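Local coordinates for protein MstE (Scytonema sp. PCC 10023, PDB 6SBF) that probably cyclises a prenylated precursor into a merosterol-type scaffold as a monodomain class II (type II) terpene cyclase, at residues A30-L35 / A75-A80; A70-A75 / S359-A364; A267-L272 / T353-N358. The protein carries 1 engineered substitution. One frame throughout, in Å; residues are numbered along the deposited sequence. Where two conformers were deposited one is given.

Contact 1: residues A30-L35 / A75-A80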
# COMPACT_ATOMS: atom_id res chain seq x y z
N ALA A 30 -5.43 -10.84 -17.30
CA ALA A 30 -5.02 -9.70 -18.16
C ALA A 30 -4.15 -8.74 -17.34
O ALA A 30 -3.16 -8.20 -17.87
CB ALA A 30 -6.22 -9.00 -18.75
N ALA A 31 -4.47 -8.54 -16.07
CA ALA A 31 -3.69 -7.64 -15.21
C ALA A 31 -2.32 -8.24 -14.91
O ALA A 31 -1.32 -7.50 -14.88
CB ALA A 31 -4.46 -7.35 -13.98
N VAL A 32 -2.31 -9.55 -14.64
CA VAL A 32 -1.01 -10.19 -14.37
C VAL A 32 -0.13 -10.08 -15.64
O VAL A 32 1.09 -9.79 -15.51
CB VAL A 32 -1.23 -11.65 -13.97
CG1 VAL A 32 0.06 -12.45 -14.02
CG2 VAL A 32 -1.88 -11.73 -12.59
N ALA A 33 -0.71 -10.32 -16.82
CA ALA A 33 0.12 -10.20 -18.05
C ALA A 33 0.65 -8.75 -18.17
O ALA A 33 1.84 -8.51 -18.52
CB ALA A 33 -0.68 -10.58 -19.28
N PHE A 34 -0.21 -7.76 -17.95
CA PHE A 34 0.23 -6.33 -18.00
C PHE A 34 1.39 -6.11 -17.04
O PHE A 34 2.42 -5.54 -17.40
CB PHE A 34 -0.93 -5.40 -17.65
CG PHE A 34 -0.53 -3.96 -17.42
CD1 PHE A 34 -0.37 -3.10 -18.48
CD2 PHE A 34 -0.24 -3.52 -16.15
CE1 PHE A 34 0.06 -1.80 -18.26
CE2 PHE A 34 0.19 -2.22 -15.93
CZ PHE A 34 0.38 -1.39 -16.99
N LEU A 35 1.25 -6.61 -15.79
CA LEU A 35 2.27 -6.35 -14.79
C LEU A 35 3.57 -7.06 -15.18
O LEU A 35 4.64 -6.47 -14.98
CB LEU A 35 1.78 -6.77 -13.42
CG LEU A 35 0.71 -5.90 -12.81
CD1 LEU A 35 0.08 -6.53 -11.61
CD2 LEU A 35 1.26 -4.56 -12.39
N ALA A 75 2.71 -20.64 -10.96
CA ALA A 75 4.15 -20.87 -10.88
C ALA A 75 4.94 -19.73 -11.52
O ALA A 75 6.00 -19.35 -10.97
CB ALA A 75 4.49 -22.20 -11.53
N HIS A 76 4.48 -19.21 -12.64
CA HIS A 76 5.28 -18.14 -13.30
C HIS A 76 5.26 -16.83 -12.50
O HIS A 76 6.22 -16.07 -12.55
CB HIS A 76 4.86 -17.98 -14.74
CG HIS A 76 3.56 -17.34 -14.95
ND1 HIS A 76 2.36 -17.98 -14.62
CD2 HIS A 76 3.23 -16.16 -15.53
CE1 HIS A 76 1.36 -17.16 -14.98
NE2 HIS A 76 1.88 -16.09 -15.54
N VAL A 77 4.19 -16.63 -11.73
CA VAL A 77 4.18 -15.45 -10.84
C VAL A 77 5.11 -15.68 -9.68
O VAL A 77 5.89 -14.83 -9.29
CB VAL A 77 2.75 -15.12 -10.39
CG1 VAL A 77 2.77 -14.00 -9.39
CG2 VAL A 77 1.90 -14.76 -11.59
N HIS A 78 5.12 -16.90 -9.11
CA HIS A 78 6.08 -17.21 -8.03
C HIS A 78 7.51 -17.00 -8.52
O HIS A 78 8.33 -16.45 -7.79
CB HIS A 78 5.88 -18.60 -7.43
CG HIS A 78 6.63 -18.78 -6.16
ND1 HIS A 78 6.25 -18.15 -5.00
CD2 HIS A 78 7.76 -19.49 -5.87
CE1 HIS A 78 7.15 -18.42 -4.07
NE2 HIS A 78 8.10 -19.28 -4.57
N GLU A 79 7.78 -17.38 -9.77
CA GLU A 79 9.15 -17.17 -10.35
C GLU A 79 9.46 -15.68 -10.44
O GLU A 79 10.59 -15.27 -10.14
CB GLU A 79 9.24 -17.83 -11.71
CG GLU A 79 9.26 -19.34 -11.67
CD GLU A 79 9.11 -20.01 -13.02
OE1 GLU A 79 8.80 -19.39 -14.02
OE2 GLU A 79 9.30 -21.27 -13.02
N ALA A 80 8.47 -14.88 -10.83
CA ALA A 80 8.67 -13.41 -10.88
C ALA A 80 8.97 -12.86 -9.49
O ALA A 80 9.81 -11.97 -9.35
CB ALA A 80 7.46 -12.76 -11.47

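Contact 2: residues A70-A75 / S359-A364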
# COMPACT_ATOMS: atom_id res chain seq x y z
N ALA A 70 1.67 -12.02 -4.47
CA ALA A 70 1.95 -13.24 -3.71
C ALA A 70 0.68 -14.06 -3.46
O ALA A 70 0.80 -15.23 -3.12
CB ALA A 70 2.63 -12.90 -2.40
N THR A 71 -0.52 -13.48 -3.63
CA THR A 71 -1.81 -14.20 -3.48
C THR A 71 -2.08 -15.11 -4.69
O THR A 71 -2.95 -16.00 -4.62
CB THR A 71 -2.99 -13.25 -3.27
OG1 THR A 71 -2.72 -12.30 -2.23
CG2 THR A 71 -4.21 -14.02 -2.85
N LEU A 72 -1.39 -14.91 -5.80
CA LEU A 72 -1.68 -15.77 -6.95
C LEU A 72 -1.02 -17.15 -6.85
O LEU A 72 0.11 -17.28 -6.38
CB LEU A 72 -1.18 -15.12 -8.22
CG LEU A 72 -2.08 -14.02 -8.67
CD1 LEU A 72 -1.35 -12.96 -9.37
CD2 LEU A 72 -3.33 -14.44 -9.37
N PRO A 73 -1.76 -18.19 -7.27
CA PRO A 73 -1.26 -19.57 -7.26
C PRO A 73 -0.73 -19.99 -8.62
O PRO A 73 -1.19 -21.04 -9.12
CB PRO A 73 -2.55 -20.34 -6.98
CG PRO A 73 -3.56 -19.61 -7.84
CD PRO A 73 -3.19 -18.14 -7.67
N TYR A 74 0.03 -19.11 -9.27
CA TYR A 74 0.68 -19.43 -10.54
C TYR A 74 2.19 -19.53 -10.40
O TYR A 74 2.85 -18.68 -9.84
CB TYR A 74 0.42 -18.32 -11.54
CG TYR A 74 -1.02 -18.11 -11.92
CD1 TYR A 74 -1.96 -19.11 -11.94
CD2 TYR A 74 -1.45 -16.87 -12.36
CE1 TYR A 74 -3.24 -18.90 -12.42
CE2 TYR A 74 -2.72 -16.64 -12.82
CZ TYR A 74 -3.62 -17.66 -12.88
OH TYR A 74 -4.89 -17.56 -13.36
N ALA A 75 2.71 -20.64 -10.96
CA ALA A 75 4.15 -20.87 -10.88
C ALA A 75 4.94 -19.73 -11.52
O ALA A 75 6.00 -19.35 -10.97
CB ALA A 75 4.49 -22.20 -11.53
N SER A 359 -6.85 -7.27 -4.71
CA SER A 359 -8.18 -7.20 -4.04
C SER A 359 -9.13 -8.18 -4.73
O SER A 359 -9.96 -8.77 -4.06
CB SER A 359 -8.70 -5.76 -4.02
OG SER A 359 -9.15 -5.28 -5.30
N LEU A 360 -9.06 -8.31 -6.06
CA LEU A 360 -9.99 -9.17 -6.81
C LEU A 360 -9.68 -10.67 -6.52
O LEU A 360 -10.60 -11.45 -6.37
CB LEU A 360 -9.90 -8.89 -8.30
CG LEU A 360 -10.40 -7.53 -8.76
CD1 LEU A 360 -10.18 -7.37 -10.26
CD2 LEU A 360 -11.87 -7.35 -8.41
N VAL A 361 -8.40 -11.00 -6.46
CA VAL A 361 -8.00 -12.37 -6.08
C VAL A 361 -8.54 -12.71 -4.68
O VAL A 361 -9.12 -13.80 -4.48
CB VAL A 361 -6.48 -12.55 -6.19
CG1 VAL A 361 -6.06 -13.91 -5.66
CG2 VAL A 361 -5.99 -12.42 -7.61
N LYS A 362 -8.37 -11.81 -3.73
CA LYS A 362 -8.79 -12.08 -2.35
C LYS A 362 -10.31 -12.12 -2.28
O LYS A 362 -10.83 -12.88 -1.45
CB LYS A 362 -8.16 -11.05 -1.43
CG LYS A 362 -6.65 -11.08 -1.29
CD LYS A 362 -6.01 -10.02 -0.41
CE LYS A 362 -6.61 -9.90 0.95
NZ LYS A 362 -6.15 -11.05 1.75
N ALA A 363 -11.04 -11.31 -3.06
CA ALA A 363 -12.49 -11.23 -2.92
C ALA A 363 -13.22 -12.35 -3.63
O ALA A 363 -14.39 -12.61 -3.28
CB ALA A 363 -12.94 -9.91 -3.38
N ALA A 364 -12.65 -12.87 -4.71
CA ALA A 364 -13.39 -13.79 -5.58
C ALA A 364 -14.00 -14.97 -4.82
O ALA A 364 -15.12 -15.35 -5.13
CB ALA A 364 -12.49 -14.31 -6.67

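Contact 3: residues A267-L272 / T353-N358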
# COMPACT_ATOMS: atom_id res chain seq x y z
N ALA A 267 -8.64 3.50 -4.12
CA ALA A 267 -9.36 3.56 -2.85
C ALA A 267 -10.39 2.42 -2.86
O ALA A 267 -10.67 1.86 -1.79
CB ALA A 267 -10.00 4.92 -2.64
N THR A 268 -11.02 2.14 -3.98
CA THR A 268 -12.05 1.08 -4.06
C THR A 268 -11.40 -0.30 -3.81
O THR A 268 -11.99 -1.11 -3.08
CB THR A 268 -12.81 1.10 -5.39
OG1 THR A 268 -13.42 2.39 -5.52
CG2 THR A 268 -13.85 0.04 -5.50
N ALA A 269 -10.23 -0.55 -4.34
CA ALA A 269 -9.54 -1.84 -4.15
C ALA A 269 -9.18 -1.99 -2.68
O ALA A 269 -9.40 -3.10 -2.10
CB ALA A 269 -8.31 -1.88 -5.03
N TRP A 270 -8.70 -0.94 -2.03
CA TRP A 270 -8.39 -1.06 -0.61
C TRP A 270 -9.68 -1.24 0.20
O TRP A 270 -9.67 -1.99 1.19
CB TRP A 270 -7.51 0.11 -0.12
CG TRP A 270 -6.06 -0.11 -0.46
CD1 TRP A 270 -5.27 0.52 -1.38
CD2 TRP A 270 -5.22 -1.11 0.15
NE1 TRP A 270 -4.01 -0.01 -1.37
CE2 TRP A 270 -3.96 -1.03 -0.48
CE3 TRP A 270 -5.43 -2.09 1.12
CZ2 TRP A 270 -2.90 -1.88 -0.10
CZ3 TRP A 270 -4.38 -2.88 1.51
CH2 TRP A 270 -3.16 -2.79 0.89
N CYS A 271 -10.76 -0.54 -0.17
CA CYS A 271 -12.02 -0.73 0.56
C CYS A 271 -12.50 -2.18 0.39
O CYS A 271 -13.05 -2.75 1.36
CB CYS A 271 -13.03 0.28 0.07
SG CYS A 271 -14.48 0.44 1.10
N LEU A 272 -12.34 -2.75 -0.77
CA LEU A 272 -12.75 -4.16 -1.02
C LEU A 272 -11.95 -5.07 -0.08
O LEU A 272 -12.57 -5.97 0.55
CB LEU A 272 -12.58 -4.47 -2.49
CG LEU A 272 -12.85 -5.91 -2.91
CD1 LEU A 272 -14.23 -6.35 -2.46
CD2 LEU A 272 -12.67 -6.08 -4.40
N THR A 353 -2.62 -1.00 -10.53
CA THR A 353 -3.05 -2.29 -11.10
C THR A 353 -2.73 -3.45 -10.14
O THR A 353 -3.57 -4.34 -9.99
CB THR A 353 -2.40 -2.47 -12.47
OG1 THR A 353 -2.91 -1.45 -13.35
CG2 THR A 353 -2.77 -3.80 -13.09
N ALA A 354 -1.56 -3.44 -9.54
CA ALA A 354 -1.22 -4.51 -8.60
C ALA A 354 -2.19 -4.52 -7.42
O ALA A 354 -2.56 -5.59 -6.93
CB ALA A 354 0.21 -4.34 -8.16
N THR A 355 -2.54 -3.33 -6.94
CA THR A 355 -3.49 -3.24 -5.82
C THR A 355 -4.82 -3.83 -6.21
O THR A 355 -5.44 -4.61 -5.42
CB THR A 355 -3.64 -1.77 -5.42
OG1 THR A 355 -2.39 -1.12 -5.16
CG2 THR A 355 -4.49 -1.66 -4.18
N VAL A 356 -5.35 -3.43 -7.35
CA VAL A 356 -6.66 -3.90 -7.81
C VAL A 356 -6.62 -5.42 -7.97
O VAL A 356 -7.56 -6.12 -7.49
CB VAL A 356 -7.16 -3.20 -9.08
CG1 VAL A 356 -8.44 -3.84 -9.57
CG2 VAL A 356 -7.26 -1.68 -8.85
N VAL A 357 -5.62 -5.95 -8.66
CA VAL A 357 -5.66 -7.40 -8.95
C VAL A 357 -5.58 -8.16 -7.61
O VAL A 357 -6.29 -9.17 -7.43
CB VAL A 357 -4.61 -7.78 -10.00
CG1 VAL A 357 -3.30 -7.72 -9.39
CG2 VAL A 357 -4.98 -9.13 -10.58
N ASN A 358 -4.81 -7.69 -6.64
CA ASN A 358 -4.76 -8.35 -5.33
C ASN A 358 -6.15 -8.40 -4.69
O ASN A 358 -6.60 -9.43 -4.15
CB ASN A 358 -3.73 -7.69 -4.47
CG ASN A 358 -3.78 -8.13 -3.05
OD1 ASN A 358 -4.62 -7.67 -2.29
ND2 ASN A 358 -2.85 -8.99 -2.66

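Contact 1: residues A30-L35 / A75-A80
V32 and V77 meet tip to tip, one methyl from each side: CG1 of V32 lies 3.8 Å from CG2 of V77. On V32 the touching branch is the one anti to the backbone N (chi1 166°), while V77 offers the other branch, the one anti to its own carbonyl carbon. The two valines are also the nearest pair of the backbones, their CA atoms 8.2 Å apart, a spacing that leaves room for both side chains end on. H76 flanks this pair. Its imidazole folds back across the neighbouring residue, with V77 CG2 4.1 Å above the ring plane and over its centre, and its NE2 comes within 4.3 Å of V32 CG1, which meets the ring obliquely. Both segments are helical, on helices 18-37 and 75-90 of the alpha6-alpha6 barrel fold, and the centre of this contact lies about 19 Å from the centre of the chain. V32 and V77 are buried, whereas H76 sits exposed at the margin. L72, in the loop before helix 75-90, packs on V32, and L69 at the end of helix 59-69 packs on V77, while L36 of helix 18-37 touches the imidazole of H76.

Contact 2: residues A70-A75 / S359-A364
T71 and V361 bring their backbones to 7.0 Å between CA atoms, where the non-helical linker 70-75 passes the C-terminal end of helix 350-363. The linker connects helices 59-69 and 75-90, so in this alpha6-alpha6 barrel the contact ties an inter-helix loop from the early part of the chain to its last helix. V361 is the centre of the contact and uses both methyls, one for each neighbour in the loop. Its CG1, anti to the backbone N (chi1 174°), faces T71, and the two side chains slide past each other in opposite directions. The CG2 methyl of T71 is the branch that meets it, in one of two conformers, so the exact closeness is doubtful. The other valine methyl, CG2, takes L72: these side chains cross at about a right angle, with L72 CD2 3.8 Å from V361 CG2. L72 reaches it with the end of its branched chain, not with its base. The same leucine packs on I28, and V361 touches I28 as well, so helix 18-37 also borders this apolar patch. K362 CG lies 4.1 Å from T71 CG2, the two side chains crossing at about a right angle; beyond it the lysine bends at chi3 and chi4. The contact lies at the surface and consists of carbon packing. Two residues after L72, Y74 takes the N-cap position of helix 75-90, and its OH is hydrogen-bonded to N29 OD1.

Contact 3: residues A267-L272 / T353-N358
A269 CB is the first atom of segment 267-272 to meet the facing helix, resting 3.8 Å from CA of V356. Here the backbones come closest, with 5.1 Å between the CA atoms of these two residues, and the small alanine allows it. Its methyl is shared between two neighbours: T355 CG2 at 3.9 Å, and V356 CG2 at 4.0 Å. Helices 265-275 and 350-363 run in roughly the same direction, their local axes 8.6 Å apart at an angle of 31°, as a close pair in the alpha6-alpha6 barrel; the first belongs to the part of the chain related to the squalene-hopene cyclase C-terminal domain. Next comes W270, whose indole swings from its own helix (chi1 -81°, CG beside the backbone N) so that one face lies against T355. The threonine crosses the indole at about a right angle and sets its methyl over that face: CG2 is 3.3 Å from W270 NE1 and 3.6 Å from W270 CD1. With CG2 anti to the backbone N, T355 turns its hydroxyl another way, where OG1 is hydrogen-bonded to Y64 OH and to the backbone O of F351. The rings of F266 and Y217 meet the W270 indole edge-to-face. L272 passes residues 353-358 and packs further along the same helix, on S359 and A363, and on I292 and L295 of helix 282-298.

In the fold
Helix 350-363 is common to contacts 2 and 3: residues 353-358 meet helix 265-275, and the segment 359-364, directly following at the helix's C-terminal end, meets the loop 70-75. That loop runs into helix 75-90, so contacts 1 and 2 share A75 and alternate along the chain, with centres 11 Å apart. Contacts 2 and 3 have centres 12 Å apart, and contacts 1 and 3 about 17 Å. Contact 1 closes before contact 3 opens, whereas contact 2 spans contact 3 in sequence. Further packing joins them: A31 touches V357, L35 touches A354, and S359 touches A269. The last helix of the barrel is thereby packed against both early and late parts of this single-domain cyclase.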